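Local coordinates for protein R.Ecl18kI (PDB 2GB7) that recognises the double-stranded DNA sequence 5'-CCNGG-3' and cuts it as a type II restriction endonuclease, flipping nucleotides out of the helix to read its site, at residues F[29-32]-F[33-37]. The protein carries 1 engineered substitution. Numbering follows the deposited sequence.
Sequences YKTF and CDLGY
The last turn of helix 24-34 closes in a Schellman motif: after the i+4 bonds C33 N to Y29 O, D34 N to K30 O and L35 N to T31 O, the chain leaves the helical conformation at G36, whose phi is positive (85°). Two bonds reach back into that turn, G36 N to C33 O (3.0 Å) and Y37 N to F32 O (3.0 Å). The latter is bent, with 139° at the hydrogen.

F32 and Y37, the residues joined by this outer bond, also meet through their side chains. F32 has CG anti to its own N (chi1 -173°), beside the carbonyl carbon, and in this position one ring face meets Y37 CB, 3.7 Å from the centroid, a CH-pi contact displaced toward CE1 and CD1. The Y37 ring turns from F32 to pack edge-to-face with Y52 and against A55, both on helix 49-77, while F32 meets Y291 edge-to-face, so the helix end packs against helices 49-77 and 290-302, and F45 of helix 42-47 touches both F32 and Y37.

One turn back, C33 SG lies over a face of the Y29 ring, 4.0 Å from its centroid and shifted toward the CE2 rim, a sulfur-aromatic contact. The hydroxyl of Y29 is hydrogen-bonded to Y291 N, which ties the ring to the start of helix 290-302.

On the outer surface K30, fully extended, slants across D34, and their opposite charges stop short of a salt bridge, with NZ 5.2 Å from OD2. T31 and L35 run side by side, both reaching N59 of helix 49-77, and touch where T31 CG2 meets L35 CD1 at 3.8 Å.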
ATOM      1  N   TYR F  29      12.133 -19.402 -10.181  1.00 12.04           N
ATOM      2  CA  TYR F  29      13.266 -20.176 -10.717  1.00 11.87           C
ATOM      3  C   TYR F  29      12.797 -21.510 -11.308  1.00 11.82           C
ATOM      4  O   TYR F  29      13.223 -21.885 -12.401  1.00 12.07           O
ATOM      5  CB  TYR F  29      14.329 -20.394  -9.640  1.00 11.78           C
ATOM      6  CG  TYR F  29      15.572 -21.101 -10.151  1.00 12.46           C
ATOM      7  CD1 TYR F  29      16.649 -20.374 -10.631  1.00 12.76           C
ATOM      8  CD2 TYR F  29      15.665 -22.487 -10.151  1.00 11.81           C
ATOM      9  CE1 TYR F  29      17.792 -21.028 -11.116  1.00 13.37           C
ATOM     10  CE2 TYR F  29      16.795 -23.152 -10.612  1.00 12.53           C
ATOM     11  CZ  TYR F  29      17.860 -22.422 -11.089  1.00 14.13           C
ATOM     12  OH  TYR F  29      18.973 -23.089 -11.557  1.00 15.34           O
ATOM     13  N   LYS F  30      11.892 -22.204 -10.618  1.00 11.30           N
ATOM     14  CA  LYS F  30      11.310 -23.440 -11.159  1.00 12.19           C
ATOM     15  C   LYS F  30      10.653 -23.206 -12.527  1.00 11.61           C
ATOM     16  O   LYS F  30      10.856 -23.994 -13.489  1.00 11.06           O
ATOM     17  CB  LYS F  30      10.290 -24.011 -10.157  1.00 11.97           C
ATOM     18  CG  LYS F  30       9.757 -25.372 -10.573  1.00 15.60           C
ATOM     19  CD  LYS F  30       8.692 -25.820  -9.564  1.00 20.14           C
ATOM     20  CE  LYS F  30       8.038 -27.122  -9.962  1.00 22.42           C
ATOM     21  NZ  LYS F  30       7.015 -27.495  -8.926  1.00 26.65           N
ATOM     22  N   THR F  31       9.896 -22.111 -12.608  1.00 11.91           N
ATOM     23  CA  THR F  31       9.127 -21.756 -13.795  1.00 12.45           C
ATOM     24  C   THR F  31      10.081 -21.369 -14.920  1.00 12.39           C
ATOM     25  O   THR F  31       9.929 -21.817 -16.049  1.00 11.52           O
ATOM     26  CB  THR F  31       8.125 -20.640 -13.461  1.00 13.62           C
ATOM     27  OG1 THR F  31       7.233 -21.131 -12.457  1.00 14.71           O
ATOM     28  CG2 THR F  31       7.307 -20.254 -14.680  1.00 16.25           C
ATOM     29  N   PHE F  32      11.069 -20.546 -14.589  1.00 11.60           N
ATOM     30  CA  PHE F  32      12.156 -20.188 -15.526  1.00 11.04           C
ATOM     31  C   PHE F  32      12.766 -21.409 -16.214  1.00 12.26           C
ATOM     32  O   PHE F  32      12.889 -21.445 -17.434  1.00 12.44           O
ATOM     33  CB  PHE F  32      13.224 -19.423 -14.764  1.00 11.17           C
ATOM     34  CG  PHE F  32      14.335 -18.834 -15.639  1.00  8.84           C
ATOM     35  CD1 PHE F  32      14.166 -17.585 -16.226  1.00  9.31           C
ATOM     36  CD2 PHE F  32      15.569 -19.476 -15.757  1.00 12.02           C
ATOM     37  CE1 PHE F  32      15.228 -16.959 -16.958  1.00 10.34           C
ATOM     38  CE2 PHE F  32      16.619 -18.895 -16.513  1.00  9.99           C
ATOM     39  CZ  PHE F  32      16.441 -17.634 -17.107  1.00 10.26           C
ATOM     40  N   CYS F  33      13.133 -22.404 -15.426  1.00 12.76           N
ATOM     41  CA  CYS F  33      13.691 -23.636 -15.954  1.00 14.41           C
ATOM     42  C   CYS F  33      12.653 -24.509 -16.678  1.00 14.79           C
ATOM     43  O   CYS F  33      12.972 -25.087 -17.735  1.00 15.33           O
ATOM     44  CB  CYS F  33      14.381 -24.403 -14.833  1.00 14.84           C
ATOM     45  SG  CYS F  33      15.789 -23.505 -14.158  1.00 16.46           S
ATOM     46  N   ASP F  34      11.434 -24.586 -16.136  1.00 15.49           N
ATOM     47  CA  ASP F  34      10.369 -25.404 -16.740  1.00 15.99           C
ATOM     48  C   ASP F  34      10.029 -24.924 -18.135  1.00 15.83           C
ATOM     49  O   ASP F  34       9.734 -25.724 -19.015  1.00 16.03           O
ATOM     50  CB  ASP F  34       9.084 -25.393 -15.905  1.00 16.89           C
ATOM     51  CG  ASP F  34       9.153 -26.289 -14.679  1.00 18.56           C
ATOM     52  OD1 ASP F  34      10.099 -27.085 -14.540  1.00 19.95           O
ATOM     53  OD2 ASP F  34       8.225 -26.190 -13.843  1.00 25.27           O
ATOM     54  N   LEU F  35      10.072 -23.612 -18.341  1.00 15.69           N
ATOM     55  CA  LEU F  35       9.762 -23.037 -19.646  1.00 14.66           C
ATOM     56  C   LEU F  35      10.950 -22.986 -20.615  1.00 14.10           C
ATOM     57  O   LEU F  35      10.808 -22.500 -21.746  1.00 14.13           O
ATOM     58  CB  LEU F  35       9.149 -21.647 -19.467  1.00 15.60           C
ATOM     59  CG  LEU F  35       7.801 -21.562 -18.736  1.00 15.40           C
ATOM     60  CD1 LEU F  35       7.460 -20.095 -18.477  1.00 14.80           C
ATOM     61  CD2 LEU F  35       6.661 -22.255 -19.493  1.00 18.25           C
ATOM     62  N   GLY F  36      12.114 -23.458 -20.163  1.00 12.84           N
ATOM     63  CA  GLY F  36      13.326 -23.558 -20.995  1.00 12.38           C
ATOM     64  C   GLY F  36      14.164 -22.298 -21.089  1.00 11.49           C
ATOM     65  O   GLY F  36      15.131 -22.260 -21.857  1.00 10.87           O
ATOM     66  N   TYR F  37      13.839 -21.288 -20.282  1.00 11.44           N
ATOM     67  CA  TYR F  37      14.552 -20.007 -20.394  1.00 11.33           C
ATOM     68  C   TYR F  37      15.988 -20.100 -19.957  1.00 11.54           C
ATOM     69  O   TYR F  37      16.805 -19.244 -20.311  1.00 11.14           O
ATOM     70  CB  TYR F  37      13.839 -18.899 -19.609  1.00 11.43           C
ATOM     71  CG  TYR F  37      12.517 -18.542 -20.217  1.00 11.80           C
ATOM     72  CD1 TYR F  37      12.444 -18.091 -21.528  1.00 14.95           C
ATOM     73  CD2 TYR F  37      11.339 -18.608 -19.469  1.00 11.38           C
ATOM     74  CE1 TYR F  37      11.229 -17.763 -22.100  1.00 17.51           C
ATOM     75  CE2 TYR F  37      10.132 -18.247 -20.027  1.00 13.21           C
ATOM     76  CZ  TYR F  37      10.083 -17.837 -21.341  1.00 14.91           C
ATOM     77  OH  TYR F  37       8.877 -17.501 -21.904  1.00 16.10           O
TER